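PDB 3VTF: UDP-glucose 6-dehydrogenase from Pyrobaculum islandicum, which binds UDP-glucose and probably catalyses its NAD-dependent oxidation to UDP-glucuronate. Local coordinates for residues 332-337 with 400-405; 322-327 with 420-425; 336-341 with 367-372. One frame throughout, in Å; residues are numbered along the deposited sequence.

Interaction 1: residues 332-337 with 400-405; sequences RGRHVG and QVEGVI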
ATOM      1  N   ARG A 332     -32.833  13.416 -16.231  1.00 40.43           N
ATOM      2  CA  ARG A 332     -33.789  14.559 -16.121  1.00 43.08           C
ATOM      3  C   ARG A 332     -35.177  14.092 -15.681  1.00 42.68           C
ATOM      4  O   ARG A 332     -35.741  13.199 -16.291  1.00 42.31           O
ATOM      5  CB  ARG A 332     -33.879  15.324 -17.428  1.00 45.79           C
ATOM      6  CG  ARG A 332     -32.657  16.205 -17.638  1.00 51.74           C
ATOM      7  CD  ARG A 332     -32.910  17.450 -18.504  1.00 53.08           C
ATOM      8  NE  ARG A 332     -31.634  18.014 -19.030  1.00 53.01           N
ATOM      9  CZ  ARG A 332     -30.848  17.379 -19.899  1.00 52.78           C
ATOM     10  NH1 ARG A 332     -31.209  16.163 -20.320  1.00 55.67           N
ATOM     11  NH2 ARG A 332     -29.711  17.931 -20.371  1.00 46.87           N
ATOM     12  N   GLY A 333     -35.676  14.639 -14.571  1.00 41.75           N
ATOM     13  CA  GLY A 333     -37.023  14.354 -14.102  1.00 40.66           C
ATOM     14  C   GLY A 333     -37.125  13.008 -13.438  1.00 45.67           C
ATOM     15  O   GLY A 333     -38.191  12.645 -12.937  1.00 45.75           O
ATOM     16  N   ARG A 334     -36.025  12.241 -13.393  1.00 42.85           N
ATOM     17  CA  ARG A 334     -36.151  10.868 -12.908  1.00 40.22           C
ATOM     18  C   ARG A 334     -36.055  10.847 -11.393  1.00 37.98           C
ATOM     19  O   ARG A 334     -35.426  11.684 -10.809  1.00 41.82           O
ATOM     20  CB  ARG A 334     -35.099   9.986 -13.597  1.00 48.61           C
ATOM     21  CG  ARG A 334     -35.629   8.676 -14.092  1.00 61.27           C
ATOM     22  CD  ARG A 334     -36.655   8.825 -15.203  1.00 53.72           C
ATOM     23  NE  ARG A 334     -35.924   9.157 -16.418  1.00 62.64           N
ATOM     24  CZ  ARG A 334     -35.459   8.253 -17.273  1.00 54.22           C
ATOM     25  NH1 ARG A 334     -35.671   6.970 -17.010  1.00 50.90           N
ATOM     26  NH2 ARG A 334     -34.771   8.640 -18.360  1.00 47.90           N
ATOM     27  N   HIS A 335     -36.704   9.892 -10.754  1.00 37.30           N
ATOM     28  CA  HIS A 335     -36.763   9.813  -9.336  1.00 40.46           C
ATOM     29  C   HIS A 335     -35.623   8.900  -8.930  1.00 40.07           C
ATOM     30  O   HIS A 335     -35.671   7.707  -9.204  1.00 40.32           O
ATOM     31  CB  HIS A 335     -38.106   9.158  -8.924  1.00 49.06           C
ATOM     32  CG  HIS A 335     -39.298  10.105  -8.908  1.00 54.10           C
ATOM     33  ND1 HIS A 335     -39.876  10.584 -10.030  1.00 60.76           N
ATOM     34  CD2 HIS A 335     -40.028  10.620  -7.848  1.00 52.74           C
ATOM     35  CE1 HIS A 335     -40.907  11.385  -9.699  1.00 53.82           C
ATOM     36  NE2 HIS A 335     -40.989  11.413  -8.364  1.00 58.30           N
ATOM     37  N   VAL A 336     -34.650   9.430  -8.191  1.00 35.67           N
ATOM     38  CA  VAL A 336     -33.388   8.680  -7.842  1.00 34.45           C
ATOM     39  C   VAL A 336     -33.046   8.878  -6.372  1.00 31.93           C
ATOM     40  O   VAL A 336     -33.180   9.975  -5.861  1.00 35.75           O
ATOM     41  CB  VAL A 336     -32.204   9.199  -8.701  1.00 33.23           C
ATOM     42  CG1 VAL A 336     -30.927   8.520  -8.250  1.00 36.63           C
ATOM     43  CG2 VAL A 336     -32.513   9.042 -10.228  1.00 34.31           C
ATOM     44  N   GLY A 337     -32.674   7.805  -5.678  1.00 32.25           N
ATOM     45  CA  GLY A 337     -32.326   7.892  -4.275  1.00 31.65           C
ATOM     46  C   GLY A 337     -30.827   7.778  -3.998  1.00 34.47           C
ATOM     47  O   GLY A 337     -30.059   7.123  -4.748  1.00 30.31           O
ATOM     48  N   GLN A 400     -39.995   4.287  -3.581  1.00 41.24           N
ATOM     49  CA  GLN A 400     -40.317   5.518  -4.316  1.00 41.43           C
ATOM     50  C   GLN A 400     -39.430   5.868  -5.504  1.00 40.99           C
ATOM     51  O   GLN A 400     -39.781   6.766  -6.267  1.00 40.06           O
ATOM     52  CB  GLN A 400     -40.214   6.706  -3.376  1.00 48.09           C
ATOM     53  CG  GLN A 400     -41.532   7.314  -2.974  1.00 60.83           C
ATOM     54  CD  GLN A 400     -41.305   8.658  -2.286  1.00 62.20           C
ATOM     55  OE1 GLN A 400     -40.839   8.694  -1.145  1.00 57.19           O
ATOM     56  NE2 GLN A 400     -41.604   9.769  -2.993  1.00 57.69           N
ATOM     57  N   VAL A 401     -38.223   5.302  -5.599  1.00 38.58           N
ATOM     58  CA  VAL A 401     -37.323   5.762  -6.682  1.00 37.13           C
ATOM     59  C   VAL A 401     -37.215   4.728  -7.798  1.00 37.23           C
ATOM     60  O   VAL A 401     -37.414   3.539  -7.570  1.00 43.46           O
ATOM     61  CB  VAL A 401     -35.892   6.118  -6.135  1.00 34.35           C
ATOM     62  CG1 VAL A 401     -35.971   7.245  -5.129  1.00 37.11           C
ATOM     63  CG2 VAL A 401     -35.244   4.921  -5.466  1.00 34.30           C
ATOM     64  N   GLU A 402     -36.839   5.154  -8.987  1.00 38.38           N
ATOM     65  CA  GLU A 402     -36.523   4.198 -10.071  1.00 46.98           C
ATOM     66  C   GLU A 402     -35.097   3.604  -9.926  1.00 47.66           C
ATOM     67  O   GLU A 402     -34.878   2.381 -10.088  1.00 38.23           O
ATOM     68  CB  GLU A 402     -36.648   4.911 -11.408  1.00 49.03           C
ATOM     69  CG  GLU A 402     -37.851   5.863 -11.411  1.00 57.31           C
ATOM     70  CD  GLU A 402     -37.939   6.675 -12.680  1.00 63.53           C
ATOM     71  OE1 GLU A 402     -37.590   6.116 -13.758  1.00 82.50           O
ATOM     72  OE2 GLU A 402     -38.312   7.867 -12.596  1.00 57.07           O
ATOM     73  N   GLY A 403     -34.157   4.474  -9.554  1.00 36.59           N
ATOM     74  CA  GLY A 403     -32.729   4.095  -9.433  1.00 36.56           C
ATOM     75  C   GLY A 403     -32.149   4.568  -8.107  1.00 28.74           C
ATOM     76  O   GLY A 403     -32.649   5.488  -7.452  1.00 33.27           O
ATOM     77  N   VAL A 404     -31.142   3.889  -7.629  1.00 30.85           N
ATOM     78  CA  VAL A 404     -30.585   4.254  -6.342  1.00 27.02           C
ATOM     79  C   VAL A 404     -29.025   4.078  -6.377  1.00 28.04           C
ATOM     80  O   VAL A 404     -28.466   3.216  -7.058  1.00 25.22           O
ATOM     81  CB  VAL A 404     -31.265   3.470  -5.177  1.00 28.95           C
ATOM     82  CG1 VAL A 404     -30.818   2.024  -5.189  1.00 29.56           C
ATOM     83  CG2 VAL A 404     -30.847   4.004  -3.823  1.00 32.11           C
ATOM     84  N   ILE A 405     -28.340   4.917  -5.620  1.00 27.49           N
ATOM     85  CA  ILE A 405     -26.891   4.764  -5.457  1.00 25.79           C
ATOM     86  C   ILE A 405     -26.679   4.605  -3.991  1.00 23.95           C
ATOM     87  O   ILE A 405     -27.160   5.462  -3.199  1.00 27.24           O
ATOM     88  CB  ILE A 405     -26.125   6.041  -5.961  1.00 26.49           C
ATOM     89  CG1 ILE A 405     -26.214   6.145  -7.483  1.00 28.89           C
ATOM     90  CG2 ILE A 405     -24.660   5.966  -5.526  1.00 23.55           C
ATOM     91  CD1 ILE A 405     -25.751   7.479  -8.146  1.00 27.11           C
TER
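Backbone hydrogen bonds join Gly-337 to the chain at Gly-403 and Ile-405. Gly-337 N donates a hydrogen bond to Gly-403 O at 2.9 Å, and Gly-337 O accepts one from Ile-405 N, also at 2.9 Å. One residue of 335-337 thus bonds to the two that flank Val-404, the pattern of parallel strands, and the segment axes, 26° apart, agree. A further backbone bond, Glu-402 N to His-335 O at 2.8 Å, comes just before strand 403-405.

Strands 335-339 and 403-406 lie next to each other inside the six-stranded parallel sheet of order 3-2-1-4-5-6, the Rossmann-like arrangement of the UDP-binding domain, so this pairing bridges its two halves.

The polar side-chain contact sits at the strand starts. Glu-402 runs extended beyond CG and lays its carboxylate against the bent chain of Arg-334. Its OE2 accepts the N-H of His-335 at 3.2 Å, nearly straight at 173°, but from above the carboxylate plane. OE1 lies at the guanidinium edge, a long salt bridge of 3.9 Å to Arg-334 NH1, whose hydrogen bond goes to Leu-328 O.

Valine methyls pack on the peptide backbone of Gly-337, where a side chain would run tightly into Val-401 CG1. That methyl comes within 3.4 Å of Gly-337 N, and Val-404 CG2, anti to its own backbone N (chi1 of CG1 73°), reaches 3.3 Å from Gly-337 O.

Interaction 2: residues 322-327 with 420-425; sequences QLLEER and GKVVVD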
ATOM      1  N   GLN A 322     -22.604   8.429 -13.779  1.00 26.08           N
ATOM      2  CA  GLN A 322     -22.618   8.042 -15.170  1.00 27.55           C
ATOM      3  C   GLN A 322     -23.232   6.649 -15.400  1.00 28.17           C
ATOM      4  O   GLN A 322     -24.010   6.436 -16.393  1.00 26.88           O
ATOM      5  CB  GLN A 322     -21.218   8.082 -15.789  1.00 27.84           C
ATOM      6  CG  GLN A 322     -20.604   9.482 -15.866  1.00 32.73           C
ATOM      7  CD  GLN A 322     -19.142   9.435 -16.307  1.00 36.74           C
ATOM      8  OE1 GLN A 322     -18.667   8.403 -16.819  1.00 34.87           O
ATOM      9  NE2 GLN A 322     -18.421  10.551 -16.110  1.00 40.03           N
ATOM     10  N   LEU A 323     -22.918   5.701 -14.508  1.00 24.54           N
ATOM     11  CA  LEU A 323     -23.524   4.367 -14.611  1.00 23.14           C
ATOM     12  C   LEU A 323     -25.043   4.458 -14.458  1.00 27.17           C
ATOM     13  O   LEU A 323     -25.775   3.805 -15.224  1.00 26.16           O
ATOM     14  CB  LEU A 323     -22.971   3.422 -13.515  1.00 23.30           C
ATOM     15  CG  LEU A 323     -21.494   3.032 -13.643  1.00 23.21           C
ATOM     16  CD1 LEU A 323     -21.001   2.352 -12.391  1.00 23.75           C
ATOM     17  CD2 LEU A 323     -21.314   2.154 -14.918  1.00 25.36           C
ATOM     18  N   LEU A 324     -25.518   5.222 -13.458  1.00 25.67           N
ATOM     19  CA  LEU A 324     -26.963   5.284 -13.212  1.00 27.56           C
ATOM     20  C   LEU A 324     -27.675   5.887 -14.485  1.00 32.05           C
ATOM     21  O   LEU A 324     -28.718   5.379 -14.977  1.00 30.91           O
ATOM     22  CB  LEU A 324     -27.272   6.122 -11.939  1.00 29.76           C
ATOM     23  CG  LEU A 324     -28.797   5.992 -11.616  1.00 30.43           C
ATOM     24  CD1 LEU A 324     -29.255   4.540 -11.369  1.00 33.44           C
ATOM     25  CD2 LEU A 324     -29.157   6.918 -10.490  1.00 32.23           C
ATOM     26  N   GLU A 325     -27.114   6.993 -14.960  1.00 30.48           N
ATOM     27  CA  GLU A 325     -27.563   7.721 -16.137  1.00 34.58           C
ATOM     28  C   GLU A 325     -27.624   6.845 -17.403  1.00 38.02           C
ATOM     29  O   GLU A 325     -28.632   6.821 -18.106  1.00 37.14           O
ATOM     30  CB  GLU A 325     -26.620   8.890 -16.374  1.00 40.08           C
ATOM     31  CG  GLU A 325     -26.948   9.767 -17.571  1.00 43.87           C
ATOM     32  CD  GLU A 325     -25.964  10.921 -17.627  1.00 47.30           C
ATOM     33  OE1 GLU A 325     -26.284  12.054 -17.212  1.00 49.36           O
ATOM     34  OE2 GLU A 325     -24.807  10.654 -17.987  1.00 52.81           O
ATOM     35  N   GLU A 326     -26.602   6.056 -17.642  1.00 33.24           N
ATOM     36  CA  GLU A 326     -26.603   5.069 -18.718  1.00 38.02           C
ATOM     37  C   GLU A 326     -27.686   3.983 -18.557  1.00 43.19           C
ATOM     38  O   GLU A 326     -28.344   3.576 -19.546  1.00 37.69           O
ATOM     39  CB  GLU A 326     -25.254   4.365 -18.798  1.00 40.94           C
ATOM     40  CG  GLU A 326     -25.204   3.277 -19.861  1.00 51.29           C
ATOM     41  CD  GLU A 326     -23.824   3.186 -20.478  1.00 66.51           C
ATOM     42  OE1 GLU A 326     -23.030   4.147 -20.300  1.00 81.02           O
ATOM     43  OE2 GLU A 326     -23.507   2.162 -21.127  1.00 67.97           O
ATOM     44  N   ARG A 327     -27.827   3.449 -17.339  1.00 31.53           N
ATOM     45  CA  ARG A 327     -28.831   2.438 -17.140  1.00 35.15           C
ATOM     46  C   ARG A 327     -30.268   2.983 -17.220  1.00 36.60           C
ATOM     47  O   ARG A 327     -31.181   2.268 -17.625  1.00 34.23           O
ATOM     48  CB  ARG A 327     -28.604   1.553 -15.890  1.00 35.42           C
ATOM     49  CG  ARG A 327     -27.230   0.931 -15.794  1.00 37.29           C
ATOM     50  CD  ARG A 327     -26.785   0.262 -17.098  1.00 46.64           C
ATOM     51  NE  ARG A 327     -27.560  -0.919 -17.347  1.00 51.64           N
ATOM     52  CZ  ARG A 327     -27.068  -2.144 -17.499  1.00 58.13           C
ATOM     53  NH1 ARG A 327     -25.753  -2.372 -17.491  1.00 64.18           N
ATOM     54  NH2 ARG A 327     -27.913  -3.135 -17.719  1.00 48.56           N
ATOM     55  N   GLY A 420     -36.248  -5.496  -8.227  1.00 28.34           N
ATOM     56  CA  GLY A 420     -36.907  -4.687  -9.217  1.00 26.44           C
ATOM     57  C   GLY A 420     -36.296  -3.315  -9.352  1.00 32.92           C
ATOM     58  O   GLY A 420     -36.753  -2.514 -10.139  1.00 28.56           O
ATOM     59  N   LYS A 421     -35.242  -3.042  -8.598  1.00 30.09           N
ATOM     60  CA  LYS A 421     -34.693  -1.678  -8.646  1.00 32.80           C
ATOM     61  C   LYS A 421     -33.419  -1.657  -9.503  1.00 30.21           C
ATOM     62  O   LYS A 421     -32.820  -2.694  -9.772  1.00 27.93           O
ATOM     63  CB  LYS A 421     -34.404  -1.172  -7.238  1.00 33.43           C
ATOM     64  CG  LYS A 421     -35.669  -1.001  -6.353  1.00 35.10           C
ATOM     65  CD  LYS A 421     -36.649   0.032  -6.869  1.00 34.98           C
ATOM     66  CE  LYS A 421     -37.945  -0.112  -6.118  1.00 44.45           C
ATOM     67  NZ  LYS A 421     -38.835   0.945  -6.653  1.00 35.51           N
ATOM     68  N   VAL A 422     -33.030  -0.465  -9.930  1.00 27.98           N
ATOM     69  CA  VAL A 422     -31.753  -0.235 -10.611  1.00 27.69           C
ATOM     70  C   VAL A 422     -30.804   0.321  -9.532  1.00 28.36           C
ATOM     71  O   VAL A 422     -31.104   1.347  -8.946  1.00 25.91           O
ATOM     72  CB  VAL A 422     -31.910   0.794 -11.735  1.00 30.60           C
ATOM     73  CG1 VAL A 422     -30.514   1.051 -12.363  1.00 31.98           C
ATOM     74  CG2 VAL A 422     -32.937   0.233 -12.764  1.00 31.03           C
ATOM     75  N   VAL A 423     -29.720  -0.405  -9.224  1.00 25.18           N
ATOM     76  CA  VAL A 423     -28.894  -0.047  -8.112  1.00 24.43           C
ATOM     77  C   VAL A 423     -27.482   0.111  -8.669  1.00 25.96           C
ATOM     78  O   VAL A 423     -26.944  -0.814  -9.317  1.00 27.81           O
ATOM     79  CB  VAL A 423     -28.863  -1.159  -7.065  1.00 23.37           C
ATOM     80  CG1 VAL A 423     -27.873  -0.883  -5.922  1.00 27.46           C
ATOM     81  CG2 VAL A 423     -30.262  -1.417  -6.516  1.00 22.89           C
ATOM     82  N   VAL A 424     -26.869   1.240  -8.319  1.00 27.93           N
ATOM     83  CA  VAL A 424     -25.409   1.466  -8.546  1.00 23.65           C
ATOM     84  C   VAL A 424     -24.851   1.381  -7.128  1.00 23.66           C
ATOM     85  O   VAL A 424     -25.182   2.229  -6.270  1.00 23.99           O
ATOM     86  CB  VAL A 424     -25.168   2.835  -9.199  1.00 24.24           C
ATOM     87  CG1 VAL A 424     -23.693   3.198  -9.155  1.00 23.39           C
ATOM     88  CG2 VAL A 424     -25.666   2.831 -10.674  1.00 24.71           C
ATOM     89  N   ASP A 425     -24.101   0.325  -6.865  1.00 22.32           N
ATOM     90  CA  ASP A 425     -23.620   0.049  -5.515  1.00 23.89           C
ATOM     91  C   ASP A 425     -22.235   0.673  -5.308  1.00 25.15           C
ATOM     92  O   ASP A 425     -21.204   0.260  -5.967  1.00 23.14           O
ATOM     93  CB  ASP A 425     -23.485  -1.461  -5.359  1.00 22.82           C
ATOM     94  CG  ASP A 425     -23.106  -1.880  -3.972  1.00 23.12           C
ATOM     95  OD1 ASP A 425     -22.878  -1.008  -3.111  1.00 25.84           O
ATOM     96  OD2 ASP A 425     -23.016  -3.105  -3.718  1.00 22.41           O
TER
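Helix 304-328 packs here on one face of the parallel sheet of the UDP-binding domain, a helix-on-sheet layer of the Rossmann-like alpha/beta kind. The axes of the short segments 322-327 and 422-425 approach to 8.6 Å and run nearly antiparallel, at 162°. Val-422 and Val-424 direct their side chains at the helix, while Val-423 between them faces the other way.

Val-424 meets the helix backbone as well as its side chains. Its CG2 methyl lies anti to its own carbonyl carbon, beside its backbone N, and comes within 3.7 Å of Leu-324 N. The same methyl stands 3.9 Å from Leu-324 CB and 4.0 Å from Leu-323 CB, so a single branch bears on two successive helix residues.

Further along, Leu-324 sends its CD1 obliquely across to Val-422 CG1 at 3.8 Å; CG anti to the backbone N (chi1 -172°) brings the end of the leucine nearer the strand, although its CB does not point there. Val-422 CG1 also touches Arg-327 CB at 4.0 Å. Beyond CB the arginine chain bends at chi2 and chi3 and leads away, its NH1 forming a salt bridge with Glu-439 on strand 437-440.

No hydrogen bond joins the two segments. The side-chain contacts are all carbon to carbon, and the one polar atom touched is Leu-324 N, by Val-424 CG2. Cohesion between helix and strand therefore rests on shape and on the exclusion of water, with the charged end of Arg-327 kept to the margin.

Interaction 3: residues 336-341 with 367-372; sequences VGVLGL and ARVYVH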
ATOM      1  N   VAL A 336     -34.650   9.430  -8.191  1.00 35.67           N
ATOM      2  CA  VAL A 336     -33.388   8.680  -7.842  1.00 34.45           C
ATOM      3  C   VAL A 336     -33.046   8.878  -6.372  1.00 31.93           C
ATOM      4  O   VAL A 336     -33.180   9.975  -5.861  1.00 35.75           O
ATOM      5  CB  VAL A 336     -32.204   9.199  -8.701  1.00 33.23           C
ATOM      6  CG1 VAL A 336     -30.927   8.520  -8.250  1.00 36.63           C
ATOM      7  CG2 VAL A 336     -32.513   9.042 -10.228  1.00 34.31           C
ATOM      8  N   GLY A 337     -32.674   7.805  -5.678  1.00 32.25           N
ATOM      9  CA  GLY A 337     -32.326   7.892  -4.275  1.00 31.65           C
ATOM     10  C   GLY A 337     -30.827   7.778  -3.998  1.00 34.47           C
ATOM     11  O   GLY A 337     -30.059   7.123  -4.748  1.00 30.31           O
ATOM     12  N   VAL A 338     -30.415   8.324  -2.858  1.00 28.72           N
ATOM     13  CA  VAL A 338     -29.095   8.066  -2.376  1.00 26.20           C
ATOM     14  C   VAL A 338     -29.276   7.491  -1.014  1.00 26.21           C
ATOM     15  O   VAL A 338     -29.783   8.181  -0.128  1.00 29.80           O
ATOM     16  CB  VAL A 338     -28.245   9.367  -2.291  1.00 26.16           C
ATOM     17  CG1 VAL A 338     -26.883   9.096  -1.649  1.00 26.29           C
ATOM     18  CG2 VAL A 338     -28.197  10.050  -3.635  1.00 25.50           C
ATOM     19  N   LEU A 339     -28.764   6.270  -0.818  1.00 26.93           N
ATOM     20  CA  LEU A 339     -28.696   5.602   0.460  1.00 26.39           C
ATOM     21  C   LEU A 339     -27.369   5.878   1.130  1.00 29.33           C
ATOM     22  O   LEU A 339     -26.356   5.274   0.740  1.00 24.23           O
ATOM     23  CB  LEU A 339     -28.912   4.074   0.361  1.00 25.59           C
ATOM     24  CG  LEU A 339     -30.371   3.665   0.044  1.00 29.42           C
ATOM     25  CD1 LEU A 339     -30.503   2.149  -0.240  1.00 33.62           C
ATOM     26  CD2 LEU A 339     -31.286   4.131   1.187  1.00 30.18           C
ATOM     27  N   GLY A 340     -27.355   6.773   2.138  1.00 25.56           N
ATOM     28  CA  GLY A 340     -26.117   6.998   2.899  1.00 24.22           C
ATOM     29  C   GLY A 340     -25.589   8.424   2.605  1.00 28.55           C
ATOM     30  O   GLY A 340     -25.362   8.764   1.456  1.00 27.09           O
ATOM     31  N   LEU A 341     -25.463   9.258   3.651  1.00 26.16           N
ATOM     32  CA  LEU A 341     -24.978  10.590   3.498  1.00 25.17           C
ATOM     33  C   LEU A 341     -23.787  10.795   4.438  1.00 27.89           C
ATOM     34  O   LEU A 341     -22.965  11.655   4.173  1.00 28.91           O
ATOM     35  CB  LEU A 341     -26.077  11.585   3.872  1.00 26.23           C
ATOM     36  CG  LEU A 341     -27.280  11.563   2.942  1.00 29.79           C
ATOM     37  CD1 LEU A 341     -28.436  12.394   3.492  1.00 27.52           C
ATOM     38  CD2 LEU A 341     -26.936  12.017   1.520  1.00 28.09           C
ATOM     39  N   ALA A 367     -32.227  15.348 -11.923  1.00 44.25           N
ATOM     40  CA  ALA A 367     -32.926  14.302 -11.139  1.00 43.47           C
ATOM     41  C   ALA A 367     -33.692  14.877  -9.964  1.00 43.70           C
ATOM     42  O   ALA A 367     -33.288  15.880  -9.344  1.00 45.84           O
ATOM     43  CB  ALA A 367     -31.969  13.200 -10.640  1.00 36.11           C
ATOM     44  N   ARG A 368     -34.790  14.215  -9.654  1.00 38.23           N
ATOM     45  CA  ARG A 368     -35.506  14.448  -8.420  1.00 46.35           C
ATOM     46  C   ARG A 368     -34.881  13.496  -7.431  1.00 37.28           C
ATOM     47  O   ARG A 368     -35.072  12.265  -7.543  1.00 44.18           O
ATOM     48  CB  ARG A 368     -37.011  14.119  -8.548  1.00 49.72           C
ATOM     49  CG  ARG A 368     -37.710  14.629  -9.809  1.00 58.16           C
ATOM     50  CD  ARG A 368     -39.191  14.284  -9.705  1.00 65.48           C
ATOM     51  NE  ARG A 368     -40.053  15.128 -10.537  1.00 74.36           N
ATOM     52  CZ  ARG A 368     -41.363  15.320 -10.324  1.00 80.46           C
ATOM     53  NH1 ARG A 368     -41.997  14.751  -9.305  1.00 70.57           N
ATOM     54  NH2 ARG A 368     -42.052  16.111 -11.133  1.00 91.97           N
ATOM     55  N   VAL A 369     -34.176  14.057  -6.455  1.00 38.60           N
ATOM     56  CA  VAL A 369     -33.329  13.287  -5.509  1.00 37.02           C
ATOM     57  C   VAL A 369     -33.950  13.078  -4.139  1.00 36.48           C
ATOM     58  O   VAL A 369     -34.379  14.026  -3.449  1.00 39.67           O
ATOM     59  CB  VAL A 369     -31.975  14.017  -5.322  1.00 32.62           C
ATOM     60  CG1 VAL A 369     -31.066  13.304  -4.328  1.00 34.48           C
ATOM     61  CG2 VAL A 369     -31.311  14.130  -6.649  1.00 33.59           C
ATOM     62  N   TYR A 370     -33.961  11.824  -3.736  1.00 29.00           N
ATOM     63  CA  TYR A 370     -34.377  11.409  -2.419  1.00 31.32           C
ATOM     64  C   TYR A 370     -33.137  10.931  -1.724  1.00 32.48           C
ATOM     65  O   TYR A 370     -32.274  10.263  -2.350  1.00 34.05           O
ATOM     66  CB  TYR A 370     -35.356  10.248  -2.530  1.00 30.63           C
ATOM     67  CG  TYR A 370     -36.573  10.640  -3.310  1.00 34.43           C
ATOM     68  CD1 TYR A 370     -37.814  10.877  -2.652  1.00 39.04           C
ATOM     69  CD2 TYR A 370     -36.509  10.778  -4.697  1.00 35.88           C
ATOM     70  CE1 TYR A 370     -38.953  11.266  -3.392  1.00 43.92           C
ATOM     71  CE2 TYR A 370     -37.624  11.159  -5.444  1.00 42.87           C
ATOM     72  CZ  TYR A 370     -38.839  11.400  -4.796  1.00 46.70           C
ATOM     73  OH  TYR A 370     -39.892  11.733  -5.612  1.00 50.65           O
ATOM     74  N   VAL A 371     -33.039  11.197  -0.432  1.00 31.80           N
ATOM     75  CA  VAL A 371     -31.907  10.727   0.350  1.00 30.02           C
ATOM     76  C   VAL A 371     -32.340  10.110   1.671  1.00 32.99           C
ATOM     77  O   VAL A 371     -33.385  10.436   2.189  1.00 34.68           O
ATOM     78  CB  VAL A 371     -30.897  11.861   0.636  1.00 31.18           C
ATOM     79  CG1 VAL A 371     -30.466  12.530  -0.650  1.00 28.82           C
ATOM     80  CG2 VAL A 371     -31.474  12.863   1.611  1.00 29.06           C
ATOM     81  N   HIS A 372     -31.530   9.207   2.195  1.00 28.46           N
ATOM     82  CA  HIS A 372     -31.688   8.703   3.538  1.00 31.65           C
ATOM     83  C   HIS A 372     -30.364   8.496   4.210  1.00 31.25           C
ATOM     84  O   HIS A 372     -29.380   8.188   3.556  1.00 28.94           O
ATOM     85  CB  HIS A 372     -32.448   7.382   3.546  1.00 29.69           C
ATOM     86  CG  HIS A 372     -32.451   6.697   4.888  1.00 31.85           C
ATOM     87  ND1 HIS A 372     -31.535   5.802   5.233  1.00 29.44           N
ATOM     88  CD2 HIS A 372     -33.292   6.829   5.973  1.00 29.02           C
ATOM     89  CE1 HIS A 372     -31.777   5.371   6.468  1.00 29.26           C
ATOM     90  NE2 HIS A 372     -32.851   6.001   6.920  1.00 30.45           N
TER
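Val-336 opens the pairing with 368-372: its N donates to Arg-368 O at 2.9 Å, and its O accepts from Tyr-370 N. Two residues on, Val-338 N donates to Tyr-370 O at 2.7 Å and Val-338 O accepts from His-372 N. Gly-340 N closes the ladder on His-372 O at 2.8 Å. Val-336, gripping Arg-368 and Tyr-370, and Val-338, gripping Tyr-370 and His-372, with axes 24° apart, identify a parallel pair.

Around this ladder, Leu-341 crosses Val-371 at about a right angle, Leu-341 CD1 lying 3.6 Å from Val-371 CG2. Val-371 holds that methyl between its backbone N and carbonyl carbon (chi1 of CG1 -54°), where it meets the leucine. With only a CB at Leu-341, as in alanine, Val-371 CG2 would probably lose its partner and a gap open beside it. Tyr-370 turns its ring edge to Val-336 O, with CD2 3.6 Å away.

Farther out, Asp-373 OD1 accepts the N-H of Leu-341, Ser-353 OG bonds its O, and Tyr-413 OH bonds His-372 ND1. The strands are the two ends of a beta-alpha-beta unit: helix 354-364 packs on Val-336, Val-338 and Val-369, helix 377-384 on Leu-341 and Val-371, and helix 394-400 on Leu-339, Tyr-370 and His-372.

How the interactions relate
Interactions 1 and 3 share Val-336 and Gly-337 and flank strand 335-339 with a neighbour on each edge, which makes that strand central to the sheet. Both rest on backbone hydrogen bonds, but nearly every touching residue of interaction 3 is buried, whereas interaction 1 begins in a partly exposed polar patch around Glu-402. Interaction 2 differs in kind: it lays a helix on the sheet mainly through aliphatic carbons, with no hydrogen bond between its segments, and reaches the surface at Arg-327. It joins interaction 1 through strand 422-425, where Val-404 O probably bonds Val-424 N, at 2.8 Å. Leu-324 also packs on Val-336, linking the helix layer to both strand pairings.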